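Local coordinates for protein citrate lyase (Yersinia pestis, PDB 3QLL) that is a putative citrate lyase beta subunit of the CitE-like family, probably with magnesium-dependent lyase activity, at residues T45-F50 with A252-P258; W203-A207 with R244-F248. All blocks are in the same frame, centred on the assembly; numbering follows the deposited sequence.

Interaction 1: T45-F50 with A252-P258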
ATOM      1  N   THR A  45       8.845 -15.403  20.745  1.00 73.80           N
ATOM      2  CA  THR A  45       8.664 -14.201  21.569  1.00 68.52           C
ATOM      3  C   THR A  45       7.350 -13.473  21.234  1.00 68.54           C
ATOM      4  O   THR A  45       6.916 -13.441  20.060  1.00 76.88           O
ATOM      5  CB  THR A  45       9.838 -13.197  21.405  1.00 50.14           C
ATOM      6  OG1 THR A  45       9.706 -12.450  20.198  1.00 52.82           O
ATOM      7  CG2 THR A  45      11.191 -13.922  21.492  1.00 54.71           C
ATOM      8  N   ARG A  46       6.713 -12.904  22.252  1.00 65.57           N
ATOM      9  CA  ARG A  46       5.421 -12.235  22.097  1.00 63.72           C
ATOM     10  C   ARG A  46       5.539 -10.784  22.569  1.00 56.86           C
ATOM     11  O   ARG A  46       4.896  -9.888  22.003  1.00 52.71           O
ATOM     12  CB  ARG A  46       4.329 -12.942  22.907  1.00 60.42           C
ATOM     13  CG  ARG A  46       4.126 -14.398  22.572  1.00 62.16           C
ATOM     14  CD  ARG A  46       3.555 -15.178  23.730  1.00 52.87           C
ATOM     15  NE  ARG A  46       4.401 -15.078  24.919  1.00 61.51           N
ATOM     16  CZ  ARG A  46       4.077 -15.564  26.121  1.00 66.46           C
ATOM     17  NH1 ARG A  46       2.912 -16.192  26.300  1.00 64.45           N
ATOM     18  NH2 ARG A  46       4.918 -15.420  27.142  1.00 52.25           N
ATOM     19  N   SER A  47       6.297 -10.580  23.648  1.00 52.80           N
ATOM     20  CA  SER A  47       6.439  -9.266  24.280  1.00 60.07           C
ATOM     21  C   SER A  47       7.885  -8.773  24.323  1.00 52.47           C
ATOM     22  O   SER A  47       8.775  -9.470  24.785  1.00 57.58           O
ATOM     23  CB  SER A  47       5.869  -9.291  25.716  1.00 56.09           C
ATOM     24  OG  SER A  47       6.236 -10.476  26.400  1.00 62.24           O
ATOM     25  N   TRP A  48       8.094  -7.559  23.868  1.00 50.94           N
ATOM     26  CA  TRP A  48       9.388  -6.903  23.967  1.00 54.93           C
ATOM     27  C   TRP A  48       9.271  -5.635  24.799  1.00 49.57           C
ATOM     28  O   TRP A  48       8.596  -4.688  24.401  1.00 46.34           O
ATOM     29  CB  TRP A  48       9.928  -6.558  22.571  1.00 47.29           C
ATOM     30  CG  TRP A  48      10.251  -7.767  21.760  1.00 56.14           C
ATOM     31  CD1 TRP A  48       9.376  -8.741  21.356  1.00 54.20           C
ATOM     32  CD2 TRP A  48      11.519  -8.119  21.208  1.00 56.26           C
ATOM     33  NE1 TRP A  48      10.022  -9.680  20.612  1.00 57.74           N
ATOM     34  CE2 TRP A  48      11.337  -9.322  20.482  1.00 59.08           C
ATOM     35  CE3 TRP A  48      12.787  -7.526  21.233  1.00 49.87           C
ATOM     36  CZ2 TRP A  48      12.384  -9.966  19.812  1.00 52.22           C
ATOM     37  CZ3 TRP A  48      13.833  -8.167  20.573  1.00 57.50           C
ATOM     38  CH2 TRP A  48      13.626  -9.371  19.867  1.00 59.66           C
ATOM     39  N   LEU A  49       9.933  -5.606  25.942  1.00 56.66           N
ATOM     40  CA  LEU A  49       9.786  -4.482  26.874  1.00 56.86           C
ATOM     41  C   LEU A  49      10.985  -3.565  26.838  1.00 62.40           C
ATOM     42  O   LEU A  49      12.104  -3.988  27.167  1.00 62.68           O
ATOM     43  CB  LEU A  49       9.570  -4.981  28.288  1.00 45.60           C
ATOM     44  CG  LEU A  49       9.365  -3.920  29.366  1.00 57.77           C
ATOM     45  CD1 LEU A  49       8.131  -2.980  29.200  1.00 48.07           C
ATOM     46  CD2 LEU A  49       9.317  -4.676  30.679  1.00 59.81           C
ATOM     47  N   PHE A  50      10.734  -2.302  26.496  1.00 57.79           N
ATOM     48  CA  PHE A  50      11.761  -1.261  26.542  1.00 59.94           C
ATOM     49  C   PHE A  50      11.913  -0.797  27.983  1.00 64.66           C
ATOM     50  O   PHE A  50      10.951  -0.374  28.595  1.00 64.75           O
ATOM     51  CB  PHE A  50      11.392  -0.056  25.660  1.00 54.37           C
ATOM     52  CG  PHE A  50      11.530  -0.290  24.190  1.00 55.80           C
ATOM     53  CD1 PHE A  50      12.782  -0.272  23.581  1.00 52.31           C
ATOM     54  CD2 PHE A  50      10.399  -0.493  23.393  1.00 59.21           C
ATOM     55  CE1 PHE A  50      12.907  -0.470  22.218  1.00 60.16           C
ATOM     56  CE2 PHE A  50      10.523  -0.684  22.017  1.00 59.72           C
ATOM     57  CZ  PHE A  50      11.778  -0.676  21.435  1.00 62.33           C
ATOM     58  N   ALA A 252       4.421 -10.411  17.438  1.00 46.58           N
ATOM     59  CA  ALA A 252       4.752  -9.874  18.743  1.00 46.16           C
ATOM     60  C   ALA A 252       4.492  -8.399  18.772  1.00 48.50           C
ATOM     61  O   ALA A 252       4.340  -7.781  17.737  1.00 46.01           O
ATOM     62  CB  ALA A 252       6.194 -10.170  19.104  1.00 43.34           C
ATOM     63  N   LYS A 253       4.548  -7.825  19.960  1.00 44.68           N
ATOM     64  CA  LYS A 253       4.319  -6.405  20.126  1.00 50.63           C
ATOM     65  C   LYS A 253       5.212  -5.835  21.248  1.00 55.75           C
ATOM     66  O   LYS A 253       5.373  -6.451  22.310  1.00 50.76           O
ATOM     67  CB  LYS A 253       2.829  -6.139  20.424  1.00 50.87           C
ATOM     68  CG  LYS A 253       2.429  -4.688  20.603  1.00 44.04           C
ATOM     69  CD  LYS A 253       0.899  -4.549  20.691  1.00 52.90           C
ATOM     70  CE  LYS A 253       0.457  -3.081  20.829  1.00 51.07           C
ATOM     71  NZ  LYS A 253       0.739  -2.268  19.610  1.00 44.61           N
ATOM     72  N   ALA A 254       5.782  -4.657  20.995  1.00 45.92           N
ATOM     73  CA  ALA A 254       6.613  -3.985  21.983  1.00 46.41           C
ATOM     74  C   ALA A 254       5.783  -3.331  23.071  1.00 46.26           C
ATOM     75  O   ALA A 254       4.552  -3.164  22.961  1.00 53.02           O
ATOM     76  CB  ALA A 254       7.524  -2.945  21.311  1.00 42.43           C
ATOM     77  N   ALA A 255       6.468  -2.874  24.104  1.00 43.40           N
ATOM     78  CA  ALA A 255       5.775  -2.342  25.260  1.00 45.47           C
ATOM     79  C   ALA A 255       6.694  -1.338  25.919  1.00 53.28           C
ATOM     80  O   ALA A 255       7.902  -1.438  25.799  1.00 58.38           O
ATOM     81  CB  ALA A 255       5.381  -3.471  26.238  1.00 45.97           C
ATOM     82  N   ILE A 256       6.121  -0.393  26.648  1.00 65.65           N
ATOM     83  CA  ILE A 256       6.927   0.652  27.252  1.00 66.99           C
ATOM     84  C   ILE A 256       6.609   0.711  28.735  1.00 72.04           C
ATOM     85  O   ILE A 256       7.115   1.573  29.440  1.00 79.39           O
ATOM     86  CB  ILE A 256       6.679   2.040  26.584  1.00 58.88           C
ATOM     87  CG1 ILE A 256       5.257   2.148  26.034  1.00 63.86           C
ATOM     88  CG2 ILE A 256       7.664   2.273  25.452  1.00 53.31           C
ATOM     89  CD1 ILE A 256       4.211   2.438  27.066  1.00 71.23           C
ATOM     90  N   HIS A 257       5.824  -0.256  29.207  1.00 74.80           N
ATOM     91  CA  HIS A 257       5.478  -0.369  30.625  1.00 79.45           C
ATOM     92  C   HIS A 257       5.060  -1.805  30.968  1.00 77.19           C
ATOM     93  O   HIS A 257       4.304  -2.425  30.213  1.00 81.76           O
ATOM     94  CB  HIS A 257       4.340   0.605  30.967  1.00 79.85           C
ATOM     95  CG  HIS A 257       4.095   0.753  32.437  1.00 84.25           C
ATOM     96  ND1 HIS A 257       3.680  -0.296  33.232  1.00 87.12           N
ATOM     97  CD2 HIS A 257       4.209   1.825  33.259  1.00 87.85           C
ATOM     98  CE1 HIS A 257       3.548   0.126  34.478  1.00 85.01           C
ATOM     99  NE2 HIS A 257       3.861   1.409  34.520  1.00 83.89           N
ATOM    100  N   PRO A 258       5.588  -2.359  32.073  1.00 75.48           N
ATOM    101  CA  PRO A 258       5.350  -3.760  32.462  1.00 74.53           C
ATOM    102  C   PRO A 258       3.863  -4.133  32.648  1.00 69.80           C
ATOM    103  O   PRO A 258       3.520  -5.313  32.573  1.00 77.90           O
ATOM    104  CB  PRO A 258       6.089  -3.877  33.806  1.00 80.61           C
ATOM    105  CG  PRO A 258       7.139  -2.809  33.778  1.00 76.43           C
ATOM    106  CD  PRO A 258       6.515  -1.674  32.997  1.00 79.58           C
TER
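Trp48 and Phe50 reach Lys253 and Ala255 through a parallel backbone ladder in which the first strand of an eight-stranded beta barrel, the TIM-barrel fold, meets the last and closes the ring. The evidence is the geometry of the pair: strands 47-50 and 252-255 run with their N-to-C directions 17° apart, and the segments 45-50 and 252-258 share four backbone hydrogen bonds. Those at the ends are nearly straight, Lys253 N to Arg46 O at 2.9 Å and Phe50 N to Ala255 O at 3.0 Å. The two between them are weak: Trp48 N to Lys253 O is long, and Ala255 N to Trp48 O is bent to 123°. Leu49, with CG anti to the backbone N, sends CD1 against the backbone at His257 N, 3.6 Å away, and against Ala255 CB. Phe50 places CE2 3.8 Å from Ala254 CB.

Farther out, Ser47 OG hydrogen-bonds Asn265 of helix 261-267, and Lys253 forms salt bridges with Glu241 and Asp226. Phe50 lies close to Arg107, a predicted substrate-binding residue. The Trp48 indole donates through NE1 to Thr45 OG1 at 2.8 Å, with the hydroxyl oxygen tilted 21° from the ring plane.

Interaction 2: W203-A207 with R244-F248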
ATOM      1  N   TRP A 203      -4.269   3.732  14.097  1.00 52.48           N
ATOM      2  CA  TRP A 203      -4.207   2.590  13.186  1.00 45.59           C
ATOM      3  C   TRP A 203      -4.297   2.900  11.663  1.00 53.53           C
ATOM      4  O   TRP A 203      -3.453   2.443  10.885  1.00 52.04           O
ATOM      5  CB  TRP A 203      -5.256   1.538  13.550  1.00 46.83           C
ATOM      6  CG  TRP A 203      -4.999   0.250  12.798  1.00 48.58           C
ATOM      7  CD1 TRP A 203      -5.563  -0.145  11.604  1.00 43.49           C
ATOM      8  CD2 TRP A 203      -4.092  -0.806  13.181  1.00 39.43           C
ATOM      9  NE1 TRP A 203      -5.066  -1.383  11.236  1.00 45.87           N
ATOM     10  CE2 TRP A 203      -4.165  -1.809  12.176  1.00 44.64           C
ATOM     11  CE3 TRP A 203      -3.250  -1.016  14.280  1.00 49.03           C
ATOM     12  CZ2 TRP A 203      -3.426  -3.002  12.243  1.00 48.25           C
ATOM     13  CZ3 TRP A 203      -2.485  -2.214  14.339  1.00 51.55           C
ATOM     14  CH2 TRP A 203      -2.592  -3.184  13.330  1.00 46.53           C
ATOM     15  N   GLU A 204      -5.355   3.614  11.280  1.00 43.90           N
ATOM     16  CA  GLU A 204      -5.746   3.792   9.882  1.00 56.12           C
ATOM     17  C   GLU A 204      -4.677   4.504   9.045  1.00 62.79           C
ATOM     18  O   GLU A 204      -4.268   3.975   8.004  1.00 61.08           O
ATOM     19  CB  GLU A 204      -7.148   4.479   9.745  1.00 48.08           C
ATOM     20  CG  GLU A 204      -8.296   3.629  10.347  1.00 99.40           C
ATOM     21  CD  GLU A 204      -8.613   3.969  11.838  1.00141.57           C
ATOM     22  OE1 GLU A 204      -7.788   4.664  12.498  1.00134.54           O
ATOM     23  OE2 GLU A 204      -9.696   3.569  12.345  1.00144.09           O
ATOM     24  N   PRO A 205      -4.145   5.652   9.533  1.00 54.02           N
ATOM     25  CA  PRO A 205      -3.114   6.342   8.742  1.00 48.95           C
ATOM     26  C   PRO A 205      -1.822   5.546   8.569  1.00 43.77           C
ATOM     27  O   PRO A 205      -1.031   5.949   7.704  1.00 44.78           O
ATOM     28  CB  PRO A 205      -2.828   7.603   9.577  1.00 57.24           C
ATOM     29  CG  PRO A 205      -4.027   7.817  10.349  1.00 63.14           C
ATOM     30  CD  PRO A 205      -4.549   6.453  10.697  1.00 47.89           C
ATOM     31  N   LEU A 206      -1.614   4.530   9.397  1.00 41.12           N
ATOM     32  CA  LEU A 206      -0.422   3.720   9.416  1.00 38.92           C
ATOM     33  C   LEU A 206      -0.652   2.284   8.887  1.00 41.02           C
ATOM     34  O   LEU A 206       0.292   1.491   8.819  1.00 44.05           O
ATOM     35  CB  LEU A 206       0.179   3.665  10.853  1.00 36.88           C
ATOM     36  CG  LEU A 206       0.678   4.988  11.447  1.00 39.97           C
ATOM     37  CD1 LEU A 206       1.104   4.865  12.869  1.00 40.47           C
ATOM     38  CD2 LEU A 206       1.803   5.608  10.553  1.00 38.81           C
ATOM     39  N   ALA A 207      -1.879   1.975   8.488  1.00 41.56           N
ATOM     40  CA  ALA A 207      -2.220   0.616   8.084  1.00 49.26           C
ATOM     41  C   ALA A 207      -1.411   0.148   6.875  1.00 47.42           C
ATOM     42  O   ALA A 207      -0.964  -0.996   6.831  1.00 48.64           O
ATOM     43  CB  ALA A 207      -3.710   0.505   7.803  1.00 43.14           C
ATOM     44  N   ARG A 244      -5.561  -6.393  16.310  1.00 54.07           N
ATOM     45  CA  ARG A 244      -5.409  -5.902  14.933  1.00 54.04           C
ATOM     46  C   ARG A 244      -4.043  -6.277  14.377  1.00 45.98           C
ATOM     47  O   ARG A 244      -3.938  -6.708  13.218  1.00 52.58           O
ATOM     48  CB  ARG A 244      -5.595  -4.384  14.859  1.00 46.03           C
ATOM     49  CG  ARG A 244      -7.044  -3.952  14.814  1.00 55.83           C
ATOM     50  CD  ARG A 244      -7.196  -2.428  14.639  1.00 68.88           C
ATOM     51  NE  ARG A 244      -7.948  -2.095  13.430  1.00 75.68           N
ATOM     52  CZ  ARG A 244      -8.576  -0.938  13.224  1.00 76.74           C
ATOM     53  NH1 ARG A 244      -8.519   0.023  14.139  1.00 75.10           N
ATOM     54  NH2 ARG A 244      -9.246  -0.729  12.094  1.00 74.08           N
ATOM     55  N   ALA A 245      -3.007  -6.113  15.202  1.00 46.55           N
ATOM     56  CA  ALA A 245      -1.636  -6.438  14.791  1.00 47.54           C
ATOM     57  C   ALA A 245      -1.503  -7.935  14.530  1.00 50.28           C
ATOM     58  O   ALA A 245      -0.915  -8.388  13.522  1.00 51.87           O
ATOM     59  CB  ALA A 245      -0.647  -5.987  15.828  1.00 42.53           C
ATOM     60  N   SER A 246      -2.076  -8.703  15.437  1.00 42.19           N
ATOM     61  CA  SER A 246      -2.062 -10.137  15.288  1.00 43.40           C
ATOM     62  C   SER A 246      -2.768 -10.548  13.992  1.00 43.28           C
ATOM     63  O   SER A 246      -2.245 -11.346  13.227  1.00 47.59           O
ATOM     64  CB  SER A 246      -2.710 -10.808  16.503  1.00 42.07           C
ATOM     65  OG  SER A 246      -2.864 -12.195  16.309  1.00 54.94           O
ATOM     66  N   ASP A 247      -3.908  -9.932  13.719  1.00 45.16           N
ATOM     67  CA  ASP A 247      -4.660 -10.198  12.499  1.00 45.86           C
ATOM     68  C   ASP A 247      -3.894  -9.818  11.251  1.00 53.98           C
ATOM     69  O   ASP A 247      -4.039 -10.455  10.185  1.00 53.94           O
ATOM     70  CB  ASP A 247      -5.984  -9.442  12.536  1.00 62.33           C
ATOM     71  CG  ASP A 247      -6.993 -10.100  13.431  1.00 64.92           C
ATOM     72  OD1 ASP A 247      -6.727 -11.218  13.914  1.00 65.16           O
ATOM     73  OD2 ASP A 247      -8.042  -9.483  13.671  1.00 78.39           O
ATOM     74  N   PHE A 248      -3.136  -8.725  11.366  1.00 41.40           N
ATOM     75  CA  PHE A 248      -2.302  -8.262  10.256  1.00 53.46           C
ATOM     76  C   PHE A 248      -1.130  -9.210   9.937  1.00 52.97           C
ATOM     77  O   PHE A 248      -0.640  -9.235   8.795  1.00 47.21           O
ATOM     78  CB  PHE A 248      -1.775  -6.850  10.553  1.00 44.41           C
ATOM     79  CG  PHE A 248      -2.447  -5.787   9.803  1.00 39.94           C
ATOM     80  CD1 PHE A 248      -3.838  -5.736   9.738  1.00 49.84           C
ATOM     81  CD2 PHE A 248      -1.709  -4.818   9.131  1.00 44.63           C
ATOM     82  CE1 PHE A 248      -4.480  -4.737   9.035  1.00 49.36           C
ATOM     83  CE2 PHE A 248      -2.341  -3.809   8.415  1.00 46.58           C
ATOM     84  CZ  PHE A 248      -3.733  -3.771   8.368  1.00 54.07           C
TER
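A chi1 of -168° swings the indole of Trp203 away from its own backbone N and carries it from the segment 203-207 of helix 203-220 toward the last turn of helix 235-248, where Arg244 bends at chi3 so that its guanidinium lies flat over the five-membered ring. This contact joins two successive outer helices of the barrel. Their short segments run in broadly the same direction, with axes 13.2 Å apart, a separation bridged by large side chains. Arg244 CZ stands 3.9 Å from the centroid of the five-membered ring of Trp203, and the guanidinium and indole planes differ by only 8°, which defines a stacked cation-pi pair. The same arginine uses its aliphatic root on the other half of the indole: Arg244 CB sits 3.6 Å from the centroid of the six-membered ring of Trp203, a CH-pi contact over the face.

Phe248 meets the indole differently. Trp203 points the CZ2 edge of its benzo ring at the Phe248 face, in a T-shaped pair with centroids 5.0 Å apart and planes at 81°. Ala207 O approaches the edge of that phenyl ring, 3.5 Å from Phe248 CE2. At the indole's far end, Trp203 CH2 packs against Ala245 CB at 4.2 Å.

Glu204 OE2 remains 4.1 Å from Arg244 NH1, too far for a salt bridge, and Glu204 is poorly ordered. Phe248 also packs on Pro205 of a second subunit, so the contact adjoins a subunit interface. No hydrogen bond links the two segments, which implies that aromatic, cation-pi and apolar contacts, probably with modest help from charge, provide their direct cohesion.

Overall arrangement
The two contacts lie on different layers of one barrel, with centres about 17 Å apart. Interaction 1 joins strands 47-52 and 252-255 in the parallel sheet, about 9 Å from the centre of the chain; interaction 2 joins helices 203-220 and 235-248 about 17 Å from that centre. Along the chain the order is 45-50, 203-207, 244-248 and 252-258, so both helical segments fall between the two closing strands. Helix 235-248 leads through a three-residue link into strand 252-255, although the contacts otherwise do not touch. One thus closes the sheet near the predicted substrate site, while the other joins outer helices beside another subunit, away from the annotated sites.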